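Local coordinates for extracellular solute-binding protein family 1 (Kribbella flavida, PDB 5IXP) that probably binds an extracellular solute, as yet unidentified, and delivers it to an ABC transporter for uptake, at residues W163-R175 with N360-E372. Residues are numbered along the deposited sequence; the frame is centred on the assembly and turned at random.
Sequences WFDSAVLTWEAMR and NQVFTEALARVDE
In W171 and N360, CG lies anti to the backbone N (chi1 165° and -169°), and the two side chains slide past each other, ring and amide nearly parallel. The indole NE1 of W171 donates to N360 OD1 at 3.2 Å, almost straight and in the ring plane. Y182 also bonds to OD1. The guanidinium of R175 lays one face over this oxygen without a hydrogen bond. The other end of the amide, N360 ND2, donates to E172 OE2 at 2.9 Å on the syn side. R175 NH1 makes a salt bridge to the same OE2 from the opposite face, also at 2.9 Å. E172 bends at chi2 to get there. Both ends of the amide are thus engaged, which should fix its flip. L367 CD2 lies 3.5 Å from W171 CB. V168 packs on T364 and A368. At the far end, D371 OD2 accepts from A167 N at 3.0 Å, and a water links it to V168 N. S213 holds D371 OD1. S166 OG N-caps helix 167-175 through L169 N. The two helices run obliquely antiparallel, their segment axes at 139°, with W171 as a single knob among N360, F363, T364 and L367, in a solute-binding protein of the periplasmic-binding-protein fold.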
loop_
_atom_site.group_PDB
_atom_site.type_symbol
_atom_site.label_atom_id
_atom_site.label_comp_id
_atom_site.label_asym_id
_atom_site.label_seq_id
_atom_site.Cartn_x
_atom_site.Cartn_y
_atom_site.Cartn_z
ATOM N N TRP A 163 -15.010 -10.956 -11.920
ATOM C CA TRP A 163 -14.333 -9.741 -12.354
ATOM C C TRP A 163 -13.096 -9.459 -11.505
ATOM O O TRP A 163 -12.034 -9.114 -12.042
ATOM C CB TRP A 163 -15.323 -8.577 -12.291
ATOM C CG TRP A 163 -14.872 -7.262 -12.878
ATOM C CD1 TRP A 163 -14.904 -6.038 -12.259
ATOM C CD2 TRP A 163 -14.371 -7.025 -14.205
ATOM N NE1 TRP A 163 -14.454 -5.057 -13.119
ATOM C CE2 TRP A 163 -14.126 -5.636 -14.319
ATOM C CE3 TRP A 163 -14.126 -7.846 -15.314
ATOM C CZ2 TRP A 163 -13.629 -5.060 -15.487
ATOM C CZ3 TRP A 163 -13.631 -7.264 -16.477
ATOM C CH2 TRP A 163 -13.395 -5.888 -16.552
ATOM N N PHE A 164 -13.209 -9.608 -10.185
ATOM C CA PHE A 164 -12.100 -9.348 -9.278
ATOM C C PHE A 164 -12.046 -10.451 -8.227
ATOM O O PHE A 164 -12.976 -11.251 -8.089
ATOM C CB PHE A 164 -12.227 -7.966 -8.617
ATOM C CG PHE A 164 -13.563 -7.711 -7.966
ATOM C CD1 PHE A 164 -13.867 -8.265 -6.723
ATOM C CD2 PHE A 164 -14.505 -6.883 -8.582
ATOM C CE1 PHE A 164 -15.095 -8.022 -6.113
ATOM C CE2 PHE A 164 -15.733 -6.630 -7.979
ATOM C CZ PHE A 164 -16.031 -7.197 -6.741
ATOM N N ASP A 165 -10.948 -10.471 -7.455
ATOM C CA ASP A 165 -10.705 -11.605 -6.569
ATOM C C ASP A 165 -11.562 -11.561 -5.300
ATOM O O ASP A 165 -12.085 -12.598 -4.888
ATOM C CB ASP A 165 -9.212 -11.710 -6.225
ATOM C CG ASP A 165 -8.652 -10.445 -5.581
ATOM O OD1 ASP A 165 -9.152 -9.336 -5.856
ATOM O OD2 ASP A 165 -7.689 -10.563 -4.805
ATOM N N SER A 166 -11.718 -10.405 -4.646
ATOM C CA SER A 166 -12.528 -10.374 -3.427
ATOM C C SER A 166 -13.140 -8.997 -3.217
ATOM O O SER A 166 -12.601 -7.977 -3.663
ATOM C CB SER A 166 -11.722 -10.773 -2.171
ATOM O OG SER A 166 -10.766 -9.786 -1.784
ATOM N N ALA A 167 -14.284 -8.984 -2.527
ATOM C CA ALA A 167 -14.906 -7.722 -2.142
ATOM C C ALA A 167 -13.993 -6.915 -1.226
ATOM O O ALA A 167 -13.930 -5.685 -1.330
ATOM C CB ALA A 167 -16.252 -7.985 -1.458
ATOM N N VAL A 168 -13.280 -7.588 -0.319
ATOM C CA VAL A 168 -12.469 -6.873 0.667
ATOM C C VAL A 168 -11.359 -6.079 -0.016
ATOM O O VAL A 168 -11.137 -4.905 0.300
ATOM C CB VAL A 168 -11.908 -7.846 1.722
ATOM C CG1 VAL A 168 -10.785 -7.185 2.528
ATOM C CG2 VAL A 168 -13.017 -8.284 2.667
ATOM N N LEU A 169 -10.642 -6.694 -0.962
ATOM C CA LEU A 169 -9.570 -5.928 -1.608
ATOM C C LEU A 169 -10.128 -4.775 -2.438
ATOM O O LEU A 169 -9.496 -3.715 -2.524
ATOM C CB LEU A 169 -8.674 -6.828 -2.464
ATOM C CG LEU A 169 -7.698 -7.738 -1.703
ATOM C CD1 LEU A 169 -6.629 -8.308 -2.637
ATOM C CD2 LEU A 169 -7.047 -7.010 -0.535
ATOM N N THR A 170 -11.311 -4.946 -3.037
ATOM C CA THR A 170 -11.944 -3.826 -3.724
ATOM C C THR A 170 -12.301 -2.719 -2.738
ATOM O O THR A 170 -12.144 -1.525 -3.036
ATOM C CB THR A 170 -13.189 -4.302 -4.480
ATOM O OG1 THR A 170 -12.849 -5.412 -5.324
ATOM C CG2 THR A 170 -13.774 -3.174 -5.332
ATOM N N TRP A 171 -12.774 -3.102 -1.552
ATOM C CA TRP A 171 -13.046 -2.143 -0.484
ATOM C C TRP A 171 -11.794 -1.378 -0.089
ATOM O O TRP A 171 -11.831 -0.151 0.077
ATOM C CB TRP A 171 -13.619 -2.881 0.727
ATOM C CG TRP A 171 -13.622 -2.109 2.040
ATOM C CD1 TRP A 171 -12.620 -2.061 2.978
ATOM C CD2 TRP A 171 -14.696 -1.320 2.563
ATOM N NE1 TRP A 171 -13.006 -1.277 4.046
ATOM C CE2 TRP A 171 -14.276 -0.814 3.817
ATOM C CE3 TRP A 171 -15.965 -0.980 2.087
ATOM C CZ2 TRP A 171 -15.087 0.014 4.601
ATOM C CZ3 TRP A 171 -16.773 -0.159 2.871
ATOM C CH2 TRP A 171 -16.329 0.329 4.112
ATOM N N GLU A 172 -10.683 -2.091 0.110
ATOM C CA GLU A 172 -9.436 -1.412 0.447
ATOM C C GLU A 172 -9.096 -0.366 -0.604
ATOM O O GLU A 172 -8.716 0.765 -0.271
ATOM C CB GLU A 172 -8.300 -2.424 0.577
ATOM C CG GLU A 172 -8.466 -3.389 1.744
ATOM C CD GLU A 172 -8.280 -2.685 3.088
ATOM O OE1 GLU A 172 -7.118 -2.497 3.521
ATOM O OE2 GLU A 172 -9.290 -2.284 3.695
ATOM N N ALA A 173 -9.253 -0.721 -1.880
ATOM C CA ALA A 173 -8.908 0.202 -2.956
ATOM C C ALA A 173 -9.793 1.440 -2.926
ATOM O O ALA A 173 -9.296 2.567 -3.036
ATOM C CB ALA A 173 -9.005 -0.506 -4.306
HETATM N N MSE A 174 -11.098 1.259 -2.743
HETATM C CA MSE A 174 -12.016 2.391 -2.759
HETATM C C MSE A 174 -11.967 3.219 -1.484
HETATM O O MSE A 174 -11.959 4.450 -1.541
HETATM C CB MSE A 174 -13.450 1.908 -2.984
HETATM C CG MSE A 174 -13.628 1.185 -4.301
HETATM SE SE MSE A 174 -15.494 0.656 -4.472
HETATM C CE MSE A 174 -16.266 2.461 -4.504
ATOM N N ARG A 175 -11.960 2.549 -0.329
ATOM C CA ARG A 175 -12.050 3.287 0.928
ATOM C C ARG A 175 -10.881 4.240 1.098
ATOM O O ARG A 175 -11.040 5.348 1.626
ATOM C CB ARG A 175 -12.099 2.341 2.120
ATOM C CG ARG A 175 -12.563 3.078 3.369
ATOM C CD ARG A 175 -12.211 2.339 4.618
ATOM N NE ARG A 175 -10.791 2.425 4.945
ATOM C CZ ARG A 175 -9.899 1.485 4.652
ATOM N NH1 ARG A 175 -10.274 0.393 4.004
ATOM N NH2 ARG A 175 -8.632 1.634 5.012
ATOM N N ASN A 360 -11.060 -0.574 10.708
ATOM C CA ASN A 360 -11.150 -1.130 9.365
ATOM C C ASN A 360 -11.317 -2.643 9.397
ATOM O O ASN A 360 -12.014 -3.206 8.547
ATOM C CB ASN A 360 -9.919 -0.754 8.545
ATOM C CG ASN A 360 -10.094 -1.093 7.089
ATOM O OD1 ASN A 360 -11.042 -0.632 6.461
ATOM N ND2 ASN A 360 -9.188 -1.909 6.540
ATOM N N GLN A 361 -10.702 -3.308 10.379
ATOM C CA GLN A 361 -10.782 -4.763 10.468
ATOM C C GLN A 361 -12.220 -5.233 10.665
ATOM O O GLN A 361 -12.629 -6.253 10.096
ATOM C CB GLN A 361 -9.887 -5.259 11.607
ATOM C CG GLN A 361 -9.756 -6.767 11.687
ATOM C CD GLN A 361 -8.794 -7.225 12.774
ATOM O OE1 GLN A 361 -7.694 -6.685 12.924
ATOM N NE2 GLN A 361 -9.208 -8.225 13.541
ATOM N N VAL A 362 -13.009 -4.510 11.463
ATOM C CA VAL A 362 -14.388 -4.944 11.676
ATOM C C VAL A 362 -15.203 -4.745 10.401
ATOM O O VAL A 362 -16.067 -5.568 10.074
ATOM C CB VAL A 362 -15.034 -4.262 12.902
ATOM C CG1 VAL A 362 -14.037 -4.110 14.044
ATOM C CG2 VAL A 362 -15.699 -2.945 12.556
ATOM N N PHE A 363 -14.916 -3.683 9.633
ATOM C CA PHE A 363 -15.640 -3.481 8.380
ATOM C C PHE A 363 -15.265 -4.536 7.348
ATOM O O PHE A 363 -16.136 -5.046 6.631
ATOM C CB PHE A 363 -15.391 -2.077 7.825
ATOM C CG PHE A 363 -16.230 -1.014 8.474
ATOM C CD1 PHE A 363 -17.529 -0.779 8.041
ATOM C CD2 PHE A 363 -15.729 -0.259 9.526
ATOM C CE1 PHE A 363 -18.312 0.194 8.633
ATOM C CE2 PHE A 363 -16.504 0.719 10.127
ATOM C CZ PHE A 363 -17.801 0.947 9.677
ATOM N N THR A 364 -13.979 -4.884 7.250
ATOM C CA THR A 364 -13.597 -5.862 6.239
ATOM C C THR A 364 -14.047 -7.264 6.626
ATOM O O THR A 364 -14.406 -8.058 5.747
ATOM C CB THR A 364 -12.084 -5.835 5.981
ATOM O OG1 THR A 364 -11.361 -6.099 7.190
ATOM C CG2 THR A 364 -11.660 -4.481 5.415
ATOM N N GLU A 365 -14.050 -7.586 7.926
ATOM C CA GLU A 365 -14.611 -8.866 8.350
ATOM C C GLU A 365 -16.081 -8.947 7.972
ATOM O O GLU A 365 -16.542 -9.973 7.454
ATOM C CB GLU A 365 -14.432 -9.068 9.862
ATOM C CG GLU A 365 -12.988 -9.374 10.267
ATOM C CD GLU A 365 -12.773 -9.432 11.770
ATOM O OE1 GLU A 365 -13.738 -9.210 12.531
ATOM O OE2 GLU A 365 -11.626 -9.697 12.193
ATOM N N ALA A 366 -16.823 -7.859 8.195
ATOM C CA ALA A 366 -18.237 -7.847 7.843
ATOM C C ALA A 366 -18.427 -7.989 6.339
ATOM O O ALA A 366 -19.288 -8.751 5.881
ATOM C CB ALA A 366 -18.893 -6.565 8.358
ATOM N N LEU A 367 -17.629 -7.268 5.549
ATOM C CA LEU A 367 -17.781 -7.357 4.104
ATOM C C LEU A 367 -17.437 -8.758 3.601
ATOM O O LEU A 367 -18.094 -9.271 2.689
ATOM C CB LEU A 367 -16.923 -6.293 3.418
ATOM C CG LEU A 367 -17.065 -6.221 1.897
ATOM C CD1 LEU A 367 -18.525 -6.047 1.491
ATOM C CD2 LEU A 367 -16.206 -5.077 1.359
ATOM N N ALA A 368 -16.430 -9.401 4.205
ATOM C CA ALA A 368 -16.092 -10.768 3.823
ATOM C C ALA A 368 -17.245 -11.721 4.114
ATOM O O ALA A 368 -17.500 -12.650 3.339
ATOM C CB ALA A 368 -14.821 -11.226 4.545
ATOM N N ARG A 369 -17.951 -11.515 5.230
ATOM C CA ARG A 369 -19.103 -12.364 5.528
ATOM C C ARG A 369 -20.191 -12.207 4.471
ATOM O O ARG A 369 -20.823 -13.191 4.073
ATOM C CB ARG A 369 -19.647 -12.057 6.924
ATOM C CG ARG A 369 -18.725 -12.520 8.067
ATOM C CD ARG A 369 -19.425 -12.453 9.422
ATOM N NE ARG A 369 -19.902 -11.109 9.756
ATOM C CZ ARG A 369 -19.197 -10.196 10.421
ATOM N NH1 ARG A 369 -17.954 -10.460 10.827
ATOM N NH2 ARG A 369 -19.736 -9.010 10.680
ATOM N N VAL A 370 -20.413 -10.982 3.989
ATOM C CA VAL A 370 -21.353 -10.778 2.886
ATOM C C VAL A 370 -20.851 -11.468 1.628
ATOM O O VAL A 370 -21.601 -12.178 0.945
ATOM C CB VAL A 370 -21.581 -9.280 2.629
ATOM C CG1 VAL A 370 -22.515 -9.103 1.443
ATOM C CG2 VAL A 370 -22.149 -8.606 3.862
ATOM N N ASP A 371 -19.577 -11.241 1.292
ATOM C CA ASP A 371 -18.991 -11.808 0.083
ATOM C C ASP A 371 -19.131 -13.323 0.068
ATOM O O ASP A 371 -19.453 -13.912 -0.971
ATOM C CB ASP A 371 -17.518 -11.384 0.003
ATOM C CG ASP A 371 -16.919 -11.487 -1.401
ATOM O OD1 ASP A 371 -17.659 -11.551 -2.407
ATOM O OD2 ASP A 371 -15.675 -11.467 -1.490
ATOM N N GLU A 372 -18.929 -13.964 1.218
ATOM C CA GLU A 372 -18.959 -15.417 1.344
ATOM C C GLU A 372 -20.359 -15.963 1.602
ATOM O O GLU A 372 -20.518 -17.183 1.744
ATOM C CB GLU A 372 -18.002 -15.855 2.463
ATOM C CG GLU A 372 -16.545 -15.430 2.218
ATOM C CD GLU A 372 -15.657 -15.483 3.467
ATOM O OE1 GLU A 372 -16.154 -15.850 4.556
ATOM O OE2 GLU A 372 -14.454 -15.151 3.356
HETATM O O HOH W 1 -14.235 -10.295 0.563
#